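Local coordinates for coenzyme f420-dependent n5,n10-methylenetetrahydromethanopterin reductase (Methanopyrus kandleri, PDB 1EZW), which catalyses the reversible, coenzyme F420-dependent reduction of methylenetetrahydromethanopterin to methyltetrahydromethanopterin, a step in methane formation from carbon dioxide, at residues Leu10-Lys15 against Ala34-His39; Gly144-Tyr149 against Thr156-Val161; Thr230-Asp235 against Glu337-Glu342; His264-Glu269 against Glu296-Ala301. One frame throughout, in Å; residues are numbered along the deposited sequence. Where two conformers were deposited one is given.

Contact 1: Leu10-Lys15 against Ala34-His39; sequences LLPDDK and AWICDH
Leu-10 and Ile-36 face each other as a parallel bridge pair, their CA atoms 5.4 Å apart, at the ends of neighbouring strands 5-10 and 33-36 of the TIM barrel. Helix 16-28 lies between the two strands in sequence, which makes this the first beta-alpha-beta crossover of the fold. One backbone bond joins the segments, from Leu-10 N to Trp-35 O (3.1 Å), and it is close to straight, with 160° at the hydrogen. Beyond Leu-10 the chain leaves the sheet and bends through an inverse gamma turn centred on Pro-12. The turn sets the proline ring against Ile-36, CG lying 3.8 Å from Ile-36 CG2, and the two side chains slide past each other in opposite directions. A glycine in place of Pro-12 is likely to leave Ile-36 CG2 without its cover on this side and the turn freer to flex. Leu-10 and Ile-36 also both lean on helix 16-28, through Leu-22 and Ile-19 respectively. The longer branch of Ile-36, with CG1 anti to the carbonyl carbon (chi1 -71°), reaches Leu-10. There CD1 rests 3.7 Å from Leu-10 CB and only 3.2 Å from Leu-10 O.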
loop_
_atom_site.group_PDB
_atom_site.type_symbol
_atom_site.label_atom_id
_atom_site.label_comp_id
_atom_site.label_asym_id
_atom_site.label_seq_id
_atom_site.Cartn_x
_atom_site.Cartn_y
_atom_site.Cartn_z
ATOM N N LEU A 10 14.149 2.314 -14.418
ATOM C CA LEU A 10 14.192 0.886 -14.131
ATOM C C LEU A 10 13.315 0.137 -15.121
ATOM O O LEU A 10 12.194 0.577 -15.440
ATOM C CB LEU A 10 13.699 0.622 -12.701
ATOM C CG LEU A 10 14.623 1.138 -11.583
ATOM C CD1 LEU A 10 13.948 1.091 -10.233
ATOM C CD2 LEU A 10 15.899 0.322 -11.560
ATOM N N LEU A 11 13.865 -0.957 -15.659
ATOM C CA LEU A 11 13.121 -1.821 -16.571
ATOM C C LEU A 11 12.326 -2.689 -15.577
ATOM O O LEU A 11 12.883 -3.257 -14.645
ATOM C CB LEU A 11 14.061 -2.746 -17.349
ATOM C CG LEU A 11 13.358 -3.580 -18.418
ATOM C CD1 LEU A 11 13.049 -2.660 -19.606
ATOM C CD2 LEU A 11 14.244 -4.750 -18.875
ATOM N N PRO A 12 11.016 -2.777 -15.766
ATOM C CA PRO A 12 10.294 -3.592 -14.802
ATOM C C PRO A 12 10.244 -5.082 -15.130
ATOM O O PRO A 12 9.156 -5.645 -15.250
ATOM C CB PRO A 12 8.929 -2.930 -14.811
ATOM C CG PRO A 12 8.760 -2.646 -16.308
ATOM C CD PRO A 12 10.081 -2.090 -16.700
ATOM N N ASP A 13 11.393 -5.719 -15.299
ATOM C CA ASP A 13 11.350 -7.154 -15.554
ATOM C C ASP A 13 11.472 -7.911 -14.214
ATOM O O ASP A 13 11.062 -9.082 -14.086
ATOM C CB ASP A 13 12.464 -7.584 -16.537
ATOM C CG ASP A 13 13.862 -7.156 -16.111
ATOM O OD1 ASP A 13 14.802 -7.797 -16.640
ATOM O OD2 ASP A 13 14.082 -6.211 -15.305
ATOM N N ASP A 14 11.980 -7.218 -13.213
ATOM C CA ASP A 14 12.213 -7.823 -11.891
ATOM C C ASP A 14 10.909 -7.779 -11.115
ATOM O O ASP A 14 9.910 -7.215 -11.582
ATOM C CB ASP A 14 13.252 -7.002 -11.135
ATOM C CG ASP A 14 14.063 -7.837 -10.116
ATOM O OD1 ASP A 14 13.619 -8.908 -9.653
ATOM O OD2 ASP A 14 15.168 -7.373 -9.757
ATOM N N LYS A 15 10.935 -8.369 -9.931
ATOM C CA LYS A 15 9.731 -8.369 -9.082
ATOM C C LYS A 15 9.200 -6.944 -8.834
ATOM O O LYS A 15 9.929 -6.030 -8.459
ATOM C CB LYS A 15 10.066 -9.000 -7.734
ATOM C CG LYS A 15 10.481 -10.474 -7.916
ATOM C CD LYS A 15 10.943 -11.149 -6.679
ATOM C CE LYS A 15 11.436 -12.586 -7.001
ATOM N NZ LYS A 15 12.804 -12.745 -7.668
ATOM N N ALA A 34 11.472 9.185 -11.251
ATOM C CA ALA A 34 11.615 7.730 -11.436
ATOM C C ALA A 34 10.787 7.398 -12.693
ATOM O O ALA A 34 9.571 7.713 -12.763
ATOM C CB ALA A 34 11.058 6.940 -10.192
ATOM N N TRP A 35 11.461 6.774 -13.642
ATOM C CA TRP A 35 10.886 6.421 -14.930
ATOM C C TRP A 35 10.824 4.926 -15.085
ATOM O O TRP A 35 11.809 4.233 -14.866
ATOM C CB TRP A 35 11.764 6.966 -16.065
ATOM C CG TRP A 35 11.957 8.468 -16.041
ATOM C CD1 TRP A 35 13.047 9.178 -15.555
ATOM C CD2 TRP A 35 11.060 9.442 -16.583
ATOM N NE1 TRP A 35 12.869 10.518 -15.781
ATOM C CE2 TRP A 35 11.658 10.713 -16.410
ATOM C CE3 TRP A 35 9.801 9.364 -17.206
ATOM C CZ2 TRP A 35 11.042 11.912 -16.840
ATOM C CZ3 TRP A 35 9.189 10.563 -17.637
ATOM C CH2 TRP A 35 9.817 11.817 -17.446
ATOM N N ILE A 36 9.663 4.427 -15.503
ATOM C CA ILE A 36 9.505 2.981 -15.676
ATOM C C ILE A 36 9.150 2.733 -17.136
ATOM O O ILE A 36 8.186 3.298 -17.655
ATOM C CB ILE A 36 8.395 2.409 -14.750
ATOM C CG1 ILE A 36 8.896 2.433 -13.293
ATOM C CG2 ILE A 36 8.099 0.943 -15.141
ATOM C CD1 ILE A 36 10.122 1.493 -13.113
ATOM N N CYS A 37 9.945 1.906 -17.807
ATOM C CA CYS A 37 9.732 1.602 -19.222
ATOM C C CYS A 37 8.404 0.909 -19.484
ATOM O O CYS A 37 7.841 0.259 -18.600
ATOM C CB CYS A 37 10.867 0.726 -19.718
ATOM S SG CYS A 37 12.418 1.405 -19.193
ATOM N N ASP A 38 7.900 1.074 -20.703
ATOM C CA ASP A 38 6.623 0.481 -21.088
ATOM C C ASP A 38 6.782 -0.516 -22.218
ATOM O O ASP A 38 6.740 -0.121 -23.395
ATOM C CB ASP A 38 5.635 1.621 -21.485
ATOM C CG ASP A 38 4.356 1.102 -22.129
ATOM O OD1 ASP A 38 3.914 0.026 -21.697
ATOM O OD2 ASP A 38 3.817 1.773 -23.041
ATOM N N HIS A 39 7.003 -1.796 -21.884
ATOM C CA HIS A 39 7.161 -2.866 -22.900
ATOM C C HIS A 39 6.246 -4.010 -22.477
ATOM O O HIS A 39 6.327 -4.438 -21.323
ATOM C CB HIS A 39 8.614 -3.376 -22.946
ATOM C CG HIS A 39 9.577 -2.403 -23.553
ATOM N ND1 HIS A 39 10.934 -2.643 -23.631
ATOM C CD2 HIS A 39 9.374 -1.194 -24.131
ATOM C CE1 HIS A 39 11.523 -1.621 -24.227
ATOM N NE2 HIS A 39 10.598 -0.727 -24.538
#

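Contact 2: Gly144-Tyr149 against Thr156-Val161; sequences GGPVEY and TGTADV
Val-147 and Ala-159 form an antiparallel hydrogen-bonded pair joined by two backbone bonds. Ala-159 N reaches Val-147 O in the carbonyl plane (3.0 Å), whereas Val-147 N stands above the plane of the Ala-159 carbonyl (2.8 Å). Farther along, Thr-156 N bonds to Tyr-149 O, at 2.8 Å. Side-chain hydroxyls extend the pairing. Thr-156 OG1, held between its backbone N and carbonyl carbon (chi1 70°), accepts from Tyr-149 N at 3.0 Å and donates to the Gly-157 carbonyl. Thr-158 OG1 gives its proton to the anti lone pair of Glu-148 OE1 (2.8 Å), the two side chains lying alongside and pointing the same way. Together the segments make a short, irregular hairpin-like excursion from the TIM barrel, between helix 127-142 and strand 173-176. It starts at Gly-144, whose positive phi ends the helix in a Schellman motif, and turns through a cis peptide before Pro-146. Water 1 closes the same end by donating to Gly-144 O and accepting from Val-161 N. Apolar contacts line the inner side: Val-147 CB lies 4.2 Å from Ala-159 CB, and the side chains of Val-147 and Val-161 cross with CG2 methyls 4.1 Å apart. Asp-160 forms salt bridges with Lys-162 and Lys-105 of the third subunit.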
loop_
_atom_site.group_PDB
_atom_site.type_symbol
_atom_site.label_atom_id
_atom_site.label_comp_id
_atom_site.label_asym_id
_atom_site.label_seq_id
_atom_site.Cartn_x
_atom_site.Cartn_y
_atom_site.Cartn_z
ATOM N N GLY A 144 -10.043 18.371 -17.904
ATOM C CA GLY A 144 -11.405 17.985 -17.531
ATOM C C GLY A 144 -12.356 17.689 -18.681
ATOM O O GLY A 144 -13.526 17.288 -18.455
ATOM N N GLY A 145 -11.862 17.858 -19.901
ATOM C CA GLY A 145 -12.656 17.591 -21.084
ATOM C C GLY A 145 -13.838 18.529 -21.221
ATOM O O GLY A 145 -13.907 19.568 -20.559
ATOM N N PRO A 146 -14.797 18.173 -22.071
ATOM C CA PRO A 146 -14.766 16.956 -22.878
ATOM C C PRO A 146 -13.644 17.023 -23.916
ATOM O O PRO A 146 -13.307 18.098 -24.440
ATOM C CB PRO A 146 -16.147 16.945 -23.536
ATOM C CG PRO A 146 -16.383 18.451 -23.709
ATOM C CD PRO A 146 -16.058 18.900 -22.307
ATOM N N VAL A 147 -13.042 15.883 -24.200
ATOM C CA VAL A 147 -12.013 15.884 -25.207
ATOM C C VAL A 147 -12.715 15.840 -26.573
ATOM O O VAL A 147 -13.593 15.035 -26.784
ATOM C CB VAL A 147 -11.133 14.651 -25.101
ATOM C CG1 VAL A 147 -10.095 14.696 -26.200
ATOM C CG2 VAL A 147 -10.512 14.572 -23.701
ATOM N N GLU A 148 -12.344 16.744 -27.472
ATOM C CA GLU A 148 -12.910 16.767 -28.816
ATOM C C GLU A 148 -11.729 17.079 -29.676
ATOM O O GLU A 148 -11.187 18.187 -29.632
ATOM C CB GLU A 148 -13.988 17.844 -28.942
ATOM C CG GLU A 148 -15.266 17.475 -28.191
ATOM C CD GLU A 148 -16.374 18.516 -28.358
ATOM O OE1 GLU A 148 -17.530 18.127 -28.637
ATOM O OE2 GLU A 148 -16.084 19.716 -28.197
ATOM N N TYR A 149 -11.298 16.088 -30.421
ATOM C CA TYR A 149 -10.124 16.280 -31.244
ATOM C C TYR A 149 -10.159 15.458 -32.509
ATOM O O TYR A 149 -10.390 14.253 -32.488
ATOM C CB TYR A 149 -8.854 15.927 -30.433
ATOM C CG TYR A 149 -7.599 16.299 -31.163
ATOM C CD1 TYR A 149 -7.186 17.616 -31.221
ATOM C CD2 TYR A 149 -6.874 15.342 -31.871
ATOM C CE1 TYR A 149 -6.060 17.990 -31.969
ATOM C CE2 TYR A 149 -5.748 15.698 -32.623
ATOM C CZ TYR A 149 -5.350 17.023 -32.664
ATOM O OH TYR A 149 -4.227 17.394 -33.369
ATOM N N THR A 156 -11.540 11.696 -32.086
ATOM C CA THR A 156 -12.443 11.284 -31.013
ATOM C C THR A 156 -13.856 11.758 -31.308
ATOM O O THR A 156 -14.095 12.511 -32.279
ATOM C CB THR A 156 -12.062 11.942 -29.680
ATOM O OG1 THR A 156 -12.341 13.347 -29.723
ATOM C CG2 THR A 156 -10.571 11.757 -29.386
ATOM N N GLY A 157 -14.794 11.278 -30.499
ATOM C CA GLY A 157 -16.157 11.770 -30.539
ATOM C C GLY A 157 -16.136 12.836 -29.443
ATOM O O GLY A 157 -15.104 13.458 -29.200
ATOM N N THR A 158 -17.256 13.097 -28.775
ATOM C CA THR A 158 -17.252 14.075 -27.686
ATOM C C THR A 158 -17.034 13.240 -26.444
ATOM O O THR A 158 -17.960 12.670 -25.887
ATOM C CB THR A 158 -18.583 14.819 -27.632
ATOM O OG1 THR A 158 -18.682 15.580 -28.850
ATOM C CG2 THR A 158 -18.639 15.741 -26.451
ATOM N N ALA A 159 -15.782 13.204 -25.999
ATOM C CA ALA A 159 -15.420 12.323 -24.893
ATOM C C ALA A 159 -15.386 12.998 -23.532
ATOM O O ALA A 159 -14.403 13.640 -23.192
ATOM C CB ALA A 159 -14.068 11.702 -25.204
ATOM N N ASP A 160 -16.470 12.866 -22.766
ATOM C CA ASP A 160 -16.508 13.480 -21.468
ATOM C C ASP A 160 -15.513 12.751 -20.569
ATOM O O ASP A 160 -15.077 11.620 -20.868
ATOM C CB ASP A 160 -17.928 13.445 -20.902
ATOM C CG ASP A 160 -18.420 12.055 -20.641
ATOM O OD1 ASP A 160 -18.265 11.161 -21.499
ATOM O OD2 ASP A 160 -19.004 11.851 -19.561
ATOM N N VAL A 161 -15.141 13.435 -19.504
ATOM C CA VAL A 161 -14.135 12.931 -18.573
ATOM C C VAL A 161 -14.589 13.105 -17.146
ATOM O O VAL A 161 -14.952 14.192 -16.733
ATOM C CB VAL A 161 -12.827 13.731 -18.740
ATOM C CG1 VAL A 161 -11.774 13.217 -17.762
ATOM C CG2 VAL A 161 -12.304 13.608 -20.178
HETATM O O HOH W 1 -15.733 16.191 -19.657
#

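Contact 3: Thr230-Asp235 against Glu337-Glu342; sequences TCFSID and ELVGQE
Phe-232 and Ile-234, alternate residues of a short strand, turn their side chains toward the helix and meet two consecutive residues there, Leu-338 and Val-339. Ile-234 is divided between them. Its CG1 branch, anti to the backbone N and extended (chi2 178°), runs across Leu-338, with CD1 of Ile-234 4.1 Å from Leu-338 CG. Its CG2 methyl sits between the backbone N and the carbonyl carbon, where it meets Val-339 CG2 at 3.9 Å. That same valine methyl approaches the ring of Phe-232 obliquely, reaching CE2 at 3.7 Å and CZ at 3.9 Å. Both side chains therefore meet Val-339 CG2 from the same side, isoleucine methyl next to ring end.

The axes of strand 232-234 and helix 337-342 pass 9.8 Å apart at an angle of 73°, so the strand runs steeply across the helix and presents few residues to it. In the TIM barrel, helix 332-342 follows the eighth strand, 321-324, while strand 232-234 comes directly after the seventh, 225-229. Pro-304 and Val-307 of helix 304-316 flank this packing, touching Leu-338 and both strand side chains respectively.

At the end of the strand the contact passes from side chain to main chain. Leu-338 extends with CG anti to its backbone N and lays CD2 against the backbone of Asp-235, 3.6 Å from the carbonyl carbon, while the Asp-235 side chain points away and bonds to Asp-237 N.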
loop_
_atom_site.group_PDB
_atom_site.type_symbol
_atom_site.label_atom_id
_atom_site.label_comp_id
_atom_site.label_asym_id
_atom_site.label_seq_id
_atom_site.Cartn_x
_atom_site.Cartn_y
_atom_site.Cartn_z
ATOM N N THR A 230 20.848 7.550 -19.391
ATOM C CA THR A 230 22.168 6.919 -19.471
ATOM C C THR A 230 22.314 5.449 -19.141
ATOM O O THR A 230 21.419 4.827 -18.559
ATOM C CB THR A 230 23.157 7.640 -18.528
ATOM O OG1 THR A 230 22.895 7.254 -17.159
ATOM C CG2 THR A 230 23.005 9.173 -18.640
ATOM N N CYS A 231 23.433 4.889 -19.589
ATOM C CA CYS A 231 23.864 3.556 -19.190
ATOM C C CYS A 231 24.766 4.035 -18.040
ATOM O O CYS A 231 25.738 4.784 -18.263
ATOM C CB CYS A 231 24.689 2.883 -20.273
ATOM S SG CYS A 231 25.539 1.449 -19.648
ATOM N N PHE A 232 24.477 3.622 -16.806
ATOM C CA PHE A 232 25.211 4.185 -15.679
ATOM C C PHE A 232 25.741 3.091 -14.784
ATOM O O PHE A 232 25.029 2.104 -14.525
ATOM C CB PHE A 232 24.212 5.063 -14.901
ATOM C CG PHE A 232 24.808 5.944 -13.870
ATOM C CD1 PHE A 232 24.987 7.299 -14.130
ATOM C CD2 PHE A 232 25.074 5.461 -12.597
ATOM C CE1 PHE A 232 25.416 8.172 -13.121
ATOM C CE2 PHE A 232 25.509 6.322 -11.579
ATOM C CZ PHE A 232 25.675 7.664 -11.835
ATOM N N SER A 233 26.975 3.246 -14.302
ATOM C CA SER A 233 27.505 2.217 -13.397
ATOM C C SER A 233 28.479 2.822 -12.408
ATOM O O SER A 233 29.530 3.355 -12.804
ATOM C CB SER A 233 28.169 1.082 -14.176
ATOM O OG SER A 233 28.403 -0.044 -13.306
ATOM N N ILE A 234 28.141 2.741 -11.124
ATOM C CA ILE A 234 28.979 3.327 -10.101
ATOM C C ILE A 234 29.285 2.332 -8.984
ATOM O O ILE A 234 28.425 1.553 -8.564
ATOM C CB ILE A 234 28.315 4.612 -9.540
ATOM C CG1 ILE A 234 29.324 5.425 -8.721
ATOM C CG2 ILE A 234 27.043 4.229 -8.687
ATOM C CD1 ILE A 234 28.775 6.728 -8.164
ATOM N N ASP A 235 30.534 2.363 -8.516
ATOM C CA ASP A 235 30.970 1.463 -7.444
ATOM C C ASP A 235 32.219 2.091 -6.835
ATOM O O ASP A 235 32.908 2.857 -7.510
ATOM C CB ASP A 235 31.294 0.093 -8.053
ATOM C CG ASP A 235 31.526 -0.992 -6.998
ATOM O OD1 ASP A 235 32.598 -1.000 -6.342
ATOM O OD2 ASP A 235 30.607 -1.841 -6.834
ATOM N N GLU A 337 22.643 4.380 -3.447
ATOM C CA GLU A 337 23.084 5.042 -2.228
ATOM C C GLU A 337 24.416 5.775 -2.460
ATOM O O GLU A 337 24.626 6.865 -1.927
ATOM C CB GLU A 337 23.209 3.993 -1.106
ATOM C CG GLU A 337 21.828 3.479 -0.671
ATOM C CD GLU A 337 21.905 2.439 0.414
ATOM O OE1 GLU A 337 22.842 1.595 0.367
ATOM O OE2 GLU A 337 21.019 2.452 1.285
ATOM N N LEU A 338 25.289 5.171 -3.252
ATOM C CA LEU A 338 26.589 5.797 -3.542
ATOM C C LEU A 338 26.326 7.091 -4.339
ATOM O O LEU A 338 26.941 8.143 -4.100
ATOM C CB LEU A 338 27.463 4.779 -4.288
ATOM C CG LEU A 338 28.940 5.116 -4.424
ATOM C CD1 LEU A 338 29.509 5.537 -3.051
ATOM C CD2 LEU A 338 29.651 3.918 -5.007
ATOM N N VAL A 339 25.359 7.071 -5.255
ATOM C CA VAL A 339 25.014 8.315 -5.949
ATOM C C VAL A 339 24.459 9.356 -4.956
ATOM O O VAL A 339 24.844 10.523 -4.977
ATOM C CB VAL A 339 23.947 8.066 -7.081
ATOM C CG1 VAL A 339 23.449 9.428 -7.681
ATOM C CG2 VAL A 339 24.537 7.220 -8.157
ATOM N N GLY A 340 23.544 8.952 -4.066
ATOM C CA GLY A 340 22.989 9.927 -3.140
ATOM C C GLY A 340 24.028 10.488 -2.161
ATOM O O GLY A 340 23.977 11.665 -1.804
ATOM N N GLN A 341 24.971 9.650 -1.749
ATOM C CA GLN A 341 26.003 10.070 -0.781
ATOM C C GLN A 341 27.227 10.757 -1.358
ATOM O O GLN A 341 27.757 11.665 -0.707
ATOM C CB GLN A 341 26.500 8.864 0.012
ATOM C CG GLN A 341 25.502 8.309 1.028
ATOM C CD GLN A 341 25.253 9.282 2.171
ATOM O OE1 GLN A 341 24.167 9.850 2.305
ATOM N NE2 GLN A 341 26.277 9.498 2.989
ATOM N N GLU A 342 27.681 10.342 -2.541
ATOM C CA GLU A 342 28.927 10.918 -3.074
ATOM C C GLU A 342 28.862 11.586 -4.442
ATOM O O GLU A 342 29.924 11.996 -4.995
ATOM C CB GLU A 342 30.010 9.839 -3.103
ATOM C CG GLU A 342 30.163 9.104 -1.759
ATOM C CD GLU A 342 31.414 8.254 -1.680
ATOM O OE1 GLU A 342 31.520 7.451 -0.718
ATOM O OE2 GLU A 342 32.303 8.387 -2.561
#

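Contact 4: His264-Glu269 against Glu296-Ala301; sequences HGIDTE and EAFSIA
His-264 and Ala-297 meet where helix 258-263 ends beside the last turn of helix 292-298. A Schellman motif with Gly-265 at C-prime finishes the first helix and turns the chain so that His-264 and Ile-266, on its two sides, both face the second. The dense part of the contact is centred on the Ala-297 methyl. Ala-297 CB lies 3.4 Å from His-264 CG, and the same methyl sits over the centre of the Phe-298 ring, 3.8 Å above its plane. The two rings themselves meet obliquely, their planes at 67° and their centroids 5.2 Å apart, with His-264 CD2 nearest to Phe-298 CE2. Ile-266 completes the cluster: with chi1 at -61° and chi2 at -62°, its longer branch folds over to bring CG1 within 3.9 Å of Phe-298 CE1. Ile-252 and Val-253 of helix 238-254 touch the same phenylalanine.

Farther along, the chain loosens. Thr-268 and Glu-269 are exposed, Glu-269 is poorly ordered, and the turn here is tied back by Thr-268 OG1 donating to Ile-266 O (3.2 Å). The polar edge of His-264 is anchored separately, NE2 bonding to Asp-202. A leucine in place of His-264 would probably leave that aspartate without this mate and break the water link to Glu-296. This link is less certain, since Glu-296 has two conformers; in one of them, water 2 lies in the imidazole plane, 2.8 Å from His-264 ND1, and donates to Glu-296 OE1 at 2.7 Å.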
loop_
_atom_site.group_PDB
_atom_site.type_symbol
_atom_site.label_atom_id
_atom_site.label_comp_id
_atom_site.label_asym_id
_atom_site.label_seq_id
_atom_site.Cartn_x
_atom_site.Cartn_y
_atom_site.Cartn_z
ATOM N N HIS A 264 31.870 8.902 -32.061
ATOM C CA HIS A 264 32.638 8.472 -30.904
ATOM C C HIS A 264 33.916 7.728 -31.272
ATOM O O HIS A 264 34.562 7.135 -30.415
ATOM C CB HIS A 264 31.724 7.622 -29.984
ATOM C CG HIS A 264 30.589 8.407 -29.376
ATOM N ND1 HIS A 264 30.784 9.366 -28.403
ATOM C CD2 HIS A 264 29.271 8.464 -29.694
ATOM C CE1 HIS A 264 29.641 9.984 -28.151
ATOM N NE2 HIS A 264 28.705 9.454 -28.922
ATOM N N GLY A 265 34.269 7.789 -32.554
ATOM C CA GLY A 265 35.480 7.145 -33.044
ATOM C C GLY A 265 35.540 5.677 -32.697
ATOM O O GLY A 265 36.601 5.156 -32.322
ATOM N N ILE A 266 34.408 4.998 -32.831
ATOM C CA ILE A 266 34.338 3.586 -32.491
ATOM C C ILE A 266 34.905 2.646 -33.547
ATOM O O ILE A 266 34.695 2.842 -34.738
ATOM C CB ILE A 266 32.883 3.165 -32.197
ATOM C CG1 ILE A 266 32.349 3.967 -31.004
ATOM C CG2 ILE A 266 32.816 1.688 -31.882
ATOM C CD1 ILE A 266 33.118 3.738 -29.690
ATOM N N ASP A 267 35.612 1.620 -33.084
ATOM C CA ASP A 267 36.202 0.609 -33.960
ATOM C C ASP A 267 35.015 -0.080 -34.633
ATOM O O ASP A 267 34.439 -1.021 -34.080
ATOM C CB ASP A 267 36.996 -0.407 -33.123
ATOM C CG ASP A 267 37.761 -1.412 -33.968
ATOM O OD1 ASP A 267 37.213 -1.871 -34.990
ATOM O OD2 ASP A 267 38.902 -1.765 -33.582
ATOM N N THR A 268 34.648 0.394 -35.819
ATOM C CA THR A 268 33.509 -0.156 -36.545
ATOM C C THR A 268 33.699 -1.631 -36.868
ATOM O O THR A 268 32.764 -2.311 -37.286
ATOM C CB THR A 268 33.274 0.608 -37.848
ATOM O OG1 THR A 268 33.395 2.014 -37.598
ATOM C CG2 THR A 268 31.867 0.336 -38.372
ATOM N N GLU A 269 34.920 -2.119 -36.680
ATOM C CA GLU A 269 35.217 -3.520 -36.927
ATOM C C GLU A 269 34.707 -4.303 -35.722
ATOM O O GLU A 269 33.804 -5.138 -35.846
ATOM C CB GLU A 269 36.724 -3.718 -37.095
ATOM C CG GLU A 269 37.318 -2.847 -38.197
ATOM C CD GLU A 269 38.832 -2.972 -38.311
ATOM O OE1 GLU A 269 39.320 -4.100 -38.580
ATOM O OE2 GLU A 269 39.525 -1.939 -38.132
ATOM N N GLU A 296 33.478 4.670 -22.758
ATOM C CA GLU A 296 33.504 6.124 -22.584
ATOM C C GLU A 296 32.404 6.781 -23.424
ATOM O O GLU A 296 31.804 7.784 -23.039
ATOM C CB GLU A 296 34.884 6.655 -23.018
ATOM C CG GLU A 296 35.161 8.145 -22.829
ATOM C CD GLU A 296 34.333 9.046 -23.717
ATOM O OE1 GLU A 296 33.977 8.648 -24.851
ATOM O OE2 GLU A 296 34.059 10.178 -23.279
ATOM N N ALA A 297 32.130 6.213 -24.583
ATOM C CA ALA A 297 31.130 6.797 -25.434
ATOM C C ALA A 297 29.693 6.538 -24.992
ATOM O O ALA A 297 28.838 7.429 -25.079
ATOM C CB ALA A 297 31.303 6.269 -26.848
ATOM N N PHE A 298 29.456 5.326 -24.500
ATOM C CA PHE A 298 28.085 4.928 -24.226
ATOM C C PHE A 298 27.645 4.675 -22.803
ATOM O O PHE A 298 26.593 4.074 -22.596
ATOM C CB PHE A 298 27.778 3.703 -25.096
ATOM C CG PHE A 298 28.048 3.935 -26.578
ATOM C CD1 PHE A 298 28.990 3.163 -27.269
ATOM C CD2 PHE A 298 27.389 4.950 -27.259
ATOM C CE1 PHE A 298 29.267 3.422 -28.622
ATOM C CE2 PHE A 298 27.656 5.218 -28.607
ATOM C CZ PHE A 298 28.602 4.446 -29.287
ATOM N N SER A 299 28.413 5.143 -21.835
ATOM C CA SER A 299 28.028 4.946 -20.436
ATOM C C SER A 299 28.747 5.977 -19.594
ATOM O O SER A 299 29.693 6.661 -20.069
ATOM C CB SER A 299 28.437 3.549 -19.936
ATOM O OG SER A 299 29.836 3.478 -19.629
ATOM N N ILE A 300 28.270 6.115 -18.364
ATOM C CA ILE A 300 28.905 6.952 -17.361
ATOM C C ILE A 300 29.267 5.871 -16.353
ATOM O O ILE A 300 28.403 5.339 -15.640
ATOM C CB ILE A 300 27.947 7.956 -16.725
ATOM C CG1 ILE A 300 27.550 9.024 -17.740
ATOM C CG2 ILE A 300 28.612 8.650 -15.547
ATOM C CD1 ILE A 300 26.543 9.986 -17.148
ATOM N N ALA A 301 30.548 5.520 -16.297
ATOM C CA ALA A 301 30.974 4.461 -15.391
ATOM C C ALA A 301 32.259 4.728 -14.604
ATOM O O ALA A 301 33.204 5.348 -15.114
ATOM C CB ALA A 301 31.122 3.149 -16.184
HETATM O O HOH W 2 33.341 9.619 -27.279
#

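From the N terminus, contact 1 comes first, closing a loop of 18 residues, mostly helix 16-28, and joining the first two barrel strands. Contact 2 follows in series and closes a much shorter loop of six residues on the other side of the chain's centre from contacts 3 and 4. Contact 3 spans 101 residues and ties the chain just after the seventh barrel strand to the C-terminal helix. Contact 4 opens and closes within that span, joining two helical ends. The last two meet in the small parallel sheet of strands 232-234 and 300-302, where Cys-231 O and Ile-300 N are 2.9 Å apart, a probable hydrogen bond.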